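Local coordinates for protein transcription factor cep-1 (PDB 1T4W) that activates transcription by binding the same DNA consensus sequence as p53, promoting germline apoptosis after DNA damage and helping meiotic chromosomes segregate properly, at residues E5-M19 with K29-V43. Residues are numbered along the deposited sequence; the frame is centred on the assembly and turned at random.
Sequences EIDVLKQKVAKSSDM and KYLWTKMGCLVPIQV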
loop_
_atom_site.group_PDB
_atom_site.type_symbol
_atom_site.label_atom_id
_atom_site.label_comp_id
_atom_site.label_asym_id
_atom_site.label_seq_id
_atom_site.Cartn_x
_atom_site.Cartn_y
_atom_site.Cartn_z
ATOM N N GLU A 5 -4.856 -9.827 -5.193
ATOM C CA GLU A 5 -3.577 -9.851 -4.504
ATOM C C GLU A 5 -2.817 -8.593 -4.820
ATOM O O GLU A 5 -2.957 -8.047 -5.917
ATOM C CB GLU A 5 -2.709 -11.020 -4.982
ATOM C CG GLU A 5 -3.225 -12.412 -4.654
ATOM C CD GLU A 5 -3.150 -12.721 -3.177
ATOM O OE1 GLU A 5 -2.135 -12.360 -2.539
ATOM O OE2 GLU A 5 -4.099 -13.335 -2.655
ATOM N N ILE A 6 -2.035 -8.118 -3.853
ATOM C CA ILE A 6 -1.189 -6.972 -4.101
ATOM C C ILE A 6 0.240 -7.474 -3.830
ATOM O O ILE A 6 0.471 -8.201 -2.879
ATOM C CB ILE A 6 -1.558 -5.750 -3.219
ATOM C CG1 ILE A 6 -0.549 -4.633 -3.481
ATOM C CG2 ILE A 6 -1.646 -6.143 -1.733
ATOM C CD1 ILE A 6 -0.923 -3.269 -2.925
ATOM N N ASP A 7 1.185 -7.131 -4.701
ATOM C CA ASP A 7 2.565 -7.571 -4.527
ATOM C C ASP A 7 3.510 -6.541 -5.115
ATOM O O ASP A 7 3.091 -5.673 -5.872
ATOM C CB ASP A 7 2.812 -8.892 -5.265
ATOM C CG ASP A 7 2.094 -10.055 -4.648
ATOM O OD1 ASP A 7 2.585 -10.585 -3.625
ATOM O OD2 ASP A 7 1.031 -10.431 -5.196
ATOM N N VAL A 8 4.790 -6.624 -4.780
ATOM C CA VAL A 8 5.726 -5.699 -5.414
ATOM C C VAL A 8 6.205 -6.475 -6.653
ATOM O O VAL A 8 6.038 -7.685 -6.721
ATOM C CB VAL A 8 6.944 -5.372 -4.517
ATOM C CG1 VAL A 8 6.477 -4.704 -3.210
ATOM C CG2 VAL A 8 7.738 -6.650 -4.247
ATOM N N LEU A 9 6.757 -5.787 -7.642
ATOM C CA LEU A 9 7.274 -6.465 -8.826
ATOM C C LEU A 9 8.606 -7.084 -8.396
ATOM O O LEU A 9 9.632 -6.420 -8.410
ATOM C CB LEU A 9 7.495 -5.458 -9.949
ATOM C CG LEU A 9 7.959 -5.983 -11.307
ATOM C CD1 LEU A 9 7.013 -7.089 -11.792
ATOM C CD2 LEU A 9 7.988 -4.827 -12.302
ATOM N N LYS A 10 8.566 -8.356 -8.015
ATOM C CA LYS A 10 9.725 -9.078 -7.517
ATOM C C LYS A 10 11.016 -8.971 -8.299
ATOM O O LYS A 10 12.085 -8.809 -7.711
ATOM C CB LYS A 10 9.357 -10.549 -7.312
ATOM C CG LYS A 10 8.376 -10.754 -6.161
ATOM C CD LYS A 10 8.835 -9.988 -4.912
ATOM C CE LYS A 10 10.259 -10.395 -4.481
ATOM N NZ LYS A 10 11.084 -9.261 -3.949
ATOM N N GLN A 11 10.930 -9.057 -9.616
ATOM C CA GLN A 11 12.120 -8.965 -10.442
ATOM C C GLN A 11 12.995 -7.820 -9.961
ATOM O O GLN A 11 14.146 -8.018 -9.586
ATOM C CB GLN A 11 11.751 -8.727 -11.914
ATOM C CG GLN A 11 10.949 -9.840 -12.583
ATOM C CD GLN A 11 9.467 -9.813 -12.235
ATOM O OE1 GLN A 11 9.066 -10.124 -11.108
ATOM N NE2 GLN A 11 8.643 -9.437 -13.211
ATOM N N LYS A 12 12.440 -6.619 -9.954
ATOM C CA LYS A 12 13.201 -5.449 -9.544
ATOM C C LYS A 12 13.512 -5.372 -8.055
ATOM O O LYS A 12 14.618 -5.016 -7.663
ATOM C CB LYS A 12 12.471 -4.186 -9.981
ATOM C CG LYS A 12 12.084 -4.194 -11.445
ATOM C CD LYS A 12 11.996 -2.776 -11.983
ATOM C CE LYS A 12 11.014 -1.931 -11.193
ATOM N NZ LYS A 12 11.122 -0.495 -11.572
ATOM N N VAL A 13 12.546 -5.713 -7.218
ATOM C CA VAL A 13 12.764 -5.640 -5.781
ATOM C C VAL A 13 13.811 -6.629 -5.256
ATOM O O VAL A 13 14.585 -6.301 -4.359
ATOM C CB VAL A 13 11.424 -5.829 -5.031
ATOM C CG1 VAL A 13 11.652 -5.916 -3.515
ATOM C CG2 VAL A 13 10.503 -4.654 -5.363
ATOM N N ALA A 14 13.835 -7.821 -5.842
ATOM C CA ALA A 14 14.743 -8.909 -5.474
ATOM C C ALA A 14 16.070 -8.579 -4.770
ATOM O O ALA A 14 16.314 -9.060 -3.663
ATOM C CB ALA A 14 15.017 -9.775 -6.706
ATOM N N LYS A 15 16.930 -7.779 -5.395
ATOM C CA LYS A 15 18.222 -7.446 -4.782
ATOM C C LYS A 15 18.473 -5.959 -4.597
ATOM O O LYS A 15 19.616 -5.539 -4.424
ATOM C CB LYS A 15 19.362 -8.043 -5.610
ATOM C CG LYS A 15 19.247 -9.551 -5.803
ATOM C CD LYS A 15 20.524 -10.139 -6.363
ATOM C CE LYS A 15 20.446 -11.658 -6.442
ATOM N NZ LYS A 15 21.752 -12.247 -6.859
ATOM N N SER A 16 17.407 -5.163 -4.617
ATOM C CA SER A 16 17.535 -3.723 -4.467
ATOM C C SER A 16 18.032 -3.313 -3.078
ATOM O O SER A 16 17.688 -3.939 -2.077
ATOM C CB SER A 16 16.180 -3.049 -4.718
ATOM O OG SER A 16 16.187 -1.734 -4.205
ATOM N N SER A 17 18.838 -2.257 -3.026
ATOM C CA SER A 17 19.338 -1.746 -1.754
ATOM C C SER A 17 18.270 -0.890 -1.100
ATOM O O SER A 17 18.235 -0.763 0.116
ATOM C CB SER A 17 20.583 -0.869 -1.956
ATOM O OG SER A 17 21.684 -1.631 -2.415
ATOM N N ASP A 18 17.397 -0.321 -1.926
ATOM C CA ASP A 18 16.347 0.594 -1.481
ATOM C C ASP A 18 15.034 0.035 -0.985
ATOM O O ASP A 18 14.218 0.794 -0.453
ATOM C CB ASP A 18 16.008 1.572 -2.602
ATOM C CG ASP A 18 17.204 2.345 -3.065
ATOM O OD1 ASP A 18 18.223 2.331 -2.340
ATOM O OD2 ASP A 18 17.107 2.968 -4.141
ATOM N N MET A 19 14.806 -1.256 -1.198
ATOM C CA MET A 19 13.550 -1.882 -0.776
ATOM C C MET A 19 13.688 -3.384 -0.769
ATOM O O MET A 19 14.558 -3.935 -1.434
ATOM C CB MET A 19 12.420 -1.479 -1.720
ATOM C CG MET A 19 12.768 -1.719 -3.191
ATOM S SD MET A 19 11.635 -0.878 -4.320
ATOM C CE MET A 19 12.155 0.851 -4.068
ATOM N N LYS A 29 2.147 -10.309 3.905
ATOM C CA LYS A 29 3.178 -9.589 3.177
ATOM C C LYS A 29 3.798 -8.397 3.878
ATOM O O LYS A 29 3.095 -7.571 4.456
ATOM C CB LYS A 29 2.609 -9.181 1.831
ATOM C CG LYS A 29 1.958 -10.382 1.147
ATOM C CD LYS A 29 1.440 -10.046 -0.207
ATOM C CE LYS A 29 0.882 -11.304 -0.871
ATOM N NZ LYS A 29 0.254 -10.912 -2.129
ATOM N N TYR A 30 5.122 -8.311 3.794
ATOM C CA TYR A 30 5.879 -7.231 4.434
ATOM C C TYR A 30 6.773 -6.499 3.452
ATOM O O TYR A 30 7.480 -7.106 2.648
ATOM C CB TYR A 30 6.756 -7.785 5.564
ATOM C CG TYR A 30 5.982 -8.375 6.722
ATOM C CD1 TYR A 30 5.171 -9.497 6.548
ATOM C CD2 TYR A 30 6.046 -7.795 7.992
ATOM C CE1 TYR A 30 4.439 -10.029 7.611
ATOM C CE2 TYR A 30 5.323 -8.316 9.059
ATOM C CZ TYR A 30 4.525 -9.432 8.862
ATOM O OH TYR A 30 3.840 -9.956 9.928
ATOM N N LEU A 31 6.738 -5.179 3.522
ATOM C CA LEU A 31 7.575 -4.353 2.662
ATOM C C LEU A 31 8.429 -3.385 3.495
ATOM O O LEU A 31 7.945 -2.793 4.461
ATOM C CB LEU A 31 6.712 -3.520 1.695
ATOM C CG LEU A 31 7.449 -2.386 0.960
ATOM C CD1 LEU A 31 8.331 -2.973 -0.141
ATOM C CD2 LEU A 31 6.428 -1.409 0.353
ATOM N N TRP A 32 9.699 -3.252 3.132
ATOM C CA TRP A 32 10.581 -2.285 3.785
ATOM C C TRP A 32 11.117 -1.507 2.603
ATOM O O TRP A 32 11.514 -2.110 1.607
ATOM C CB TRP A 32 11.757 -2.953 4.513
ATOM C CG TRP A 32 11.359 -3.874 5.654
ATOM C CD1 TRP A 32 11.308 -3.572 6.988
ATOM C CD2 TRP A 32 10.963 -5.238 5.535
ATOM N NE1 TRP A 32 10.913 -4.675 7.713
ATOM C CE2 TRP A 32 10.690 -5.711 6.842
ATOM C CE3 TRP A 32 10.806 -6.109 4.446
ATOM C CZ2 TRP A 32 10.270 -7.020 7.091
ATOM C CZ3 TRP A 32 10.388 -7.412 4.694
ATOM C CH2 TRP A 32 10.127 -7.854 6.009
ATOM N N THR A 33 11.125 -0.182 2.698
ATOM C CA THR A 33 11.645 0.653 1.601
ATOM C C THR A 33 12.145 1.972 2.171
ATOM O O THR A 33 11.745 2.366 3.266
ATOM C CB THR A 33 10.523 0.968 0.558
ATOM O OG1 THR A 33 10.991 1.904 -0.425
ATOM C CG2 THR A 33 9.305 1.557 1.262
ATOM N N LYS A 34 13.030 2.646 1.439
ATOM C CA LYS A 34 13.515 3.956 1.873
ATOM C C LYS A 34 12.467 4.941 1.370
ATOM O O LYS A 34 11.713 4.613 0.452
ATOM C CB LYS A 34 14.837 4.315 1.186
ATOM C CG LYS A 34 16.017 3.419 1.479
ATOM C CD LYS A 34 17.182 4.005 0.744
ATOM C CE LYS A 34 18.406 3.138 0.831
ATOM N NZ LYS A 34 19.543 3.868 0.209
ATOM N N MET A 35 12.411 6.143 1.940
ATOM C CA MET A 35 11.442 7.113 1.435
ATOM C C MET A 35 12.020 7.708 0.144
ATOM O O MET A 35 13.210 7.573 -0.119
ATOM C CB MET A 35 11.141 8.207 2.478
ATOM C CG MET A 35 12.245 9.190 2.782
ATOM S SD MET A 35 11.584 10.640 3.732
ATOM C CE MET A 35 11.123 11.726 2.393
ATOM N N GLY A 36 11.186 8.337 -0.677
ATOM C CA GLY A 36 11.695 8.904 -1.917
ATOM C C GLY A 36 12.102 7.880 -2.971
ATOM O O GLY A 36 12.791 8.220 -3.923
ATOM N N CYS A 37 11.702 6.623 -2.818
ATOM C CA CYS A 37 12.063 5.610 -3.817
ATOM C C CYS A 37 10.816 4.991 -4.428
ATOM O O CYS A 37 9.830 4.739 -3.725
ATOM C CB CYS A 37 12.937 4.499 -3.196
ATOM S SG CYS A 37 14.570 5.105 -2.635
ATOM N N LEU A 38 10.872 4.751 -5.735
ATOM C CA LEU A 38 9.751 4.174 -6.478
ATOM C C LEU A 38 9.619 2.690 -6.216
ATOM O O LEU A 38 10.507 1.910 -6.558
ATOM C CB LEU A 38 9.926 4.414 -7.981
ATOM C CG LEU A 38 9.915 5.904 -8.352
ATOM C CD1 LEU A 38 10.387 6.089 -9.792
ATOM C CD2 LEU A 38 8.520 6.464 -8.152
ATOM N N VAL A 39 8.525 2.302 -5.573
ATOM C CA VAL A 39 8.295 0.894 -5.292
ATOM C C VAL A 39 7.304 0.396 -6.353
ATOM O O VAL A 39 6.186 0.889 -6.452
ATOM C CB VAL A 39 7.682 0.664 -3.898
ATOM C CG1 VAL A 39 7.518 -0.826 -3.656
ATOM C CG2 VAL A 39 8.550 1.297 -2.818
ATOM N N PRO A 40 7.718 -0.592 -7.157
ATOM C CA PRO A 40 6.887 -1.172 -8.222
ATOM C C PRO A 40 5.832 -2.142 -7.678
ATOM O O PRO A 40 6.151 -3.217 -7.182
ATOM C CB PRO A 40 7.915 -1.860 -9.128
ATOM C CG PRO A 40 8.965 -2.329 -8.137
ATOM C CD PRO A 40 9.084 -1.169 -7.149
ATOM N N ILE A 41 4.574 -1.734 -7.764
ATOM C CA ILE A 41 3.459 -2.541 -7.273
ATOM C C ILE A 41 2.663 -3.156 -8.430
ATOM O O ILE A 41 2.519 -2.558 -9.510
ATOM C CB ILE A 41 2.436 -1.691 -6.455
ATOM C CG1 ILE A 41 3.118 -1.006 -5.260
ATOM C CG2 ILE A 41 1.227 -2.580 -6.016
ATOM C CD1 ILE A 41 3.679 -1.976 -4.193
ATOM N N GLN A 42 2.166 -4.360 -8.205
ATOM C CA GLN A 42 1.310 -5.003 -9.197
ATOM C C GLN A 42 0.086 -5.512 -8.454
ATOM O O GLN A 42 0.221 -6.302 -7.525
ATOM C CB GLN A 42 2.002 -6.196 -9.849
ATOM C CG GLN A 42 3.258 -5.829 -10.615
ATOM C CD GLN A 42 3.628 -6.894 -11.627
ATOM O OE1 GLN A 42 3.706 -8.081 -11.296
ATOM N NE2 GLN A 42 3.850 -6.475 -12.870
ATOM N N VAL A 43 -1.096 -5.039 -8.833
ATOM C CA VAL A 43 -2.330 -5.514 -8.204
ATOM C C VAL A 43 -3.021 -6.436 -9.224
ATOM O O VAL A 43 -3.235 -6.045 -10.364
ATOM C CB VAL A 43 -3.279 -4.343 -7.833
ATOM C CG1 VAL A 43 -4.601 -4.900 -7.233
ATOM C CG2 VAL A 43 -2.582 -3.401 -6.814
HETATM O O HOH W 1 -2.189 -9.326 -1.194
HETATM O O HOH W 2 0.208 -8.964 -7.524
#
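With CG anti to its carbonyl carbon (chi1 -50°) and the chain fully extended beyond, Lys29 reaches across to strand 5-8 and sets its ammonium group between Glu5 and Asp7. Lys29 NZ lies 2.8 Å from both Glu5 OE1, met nearly head-on, and Asp7 OD1, approached from above the carboxylate plane. The same nitrogen donates to Ile6 O and to a water that also accepts from Ile6 N, so four acceptors surround the lysine nitrogen and share its three N-H groups. Replacing Lys29 by alanine would probably strip the Glu5 and Asp7 carboxylates of their shared counter-charge and Ile6 O of this donor.

Strand 5-8 pairs antiparallel with strand 39-43. Asp7 and Gln42 exchange both backbone bonds, the nearly straight Gln42 N to Asp7 O one measuring 2.8 Å, and Leu9 N donates to Pro40 O. A second water bridges Asp7 OD2 and Gln42 O. Pro40 packs its ring against Leu9 CB, Lys12 CE and Val13 CG2, while Met19 SD lies 3.8 Å from Pro40 CD. Bent at its last torsion (chi3 72°), Met19 brings CE against Val39 CG2 and Cys37 CB. Beyond it, Lys34 N donates to Asp18 O at 2.9 Å, and the side chains add a weak salt bridge.

Val8 CG1 meets Leu31 CD1 and Ile41 CD1 between the two sheets of the p53-like beta-sandwich of the DNA-binding domain. Strand 39-46 continues one sheet to strand 130-137, whereas strand 29-33 runs between strands 19-23 and 166-177 in the other, with Trp32 against Phe188 of helix 181-194.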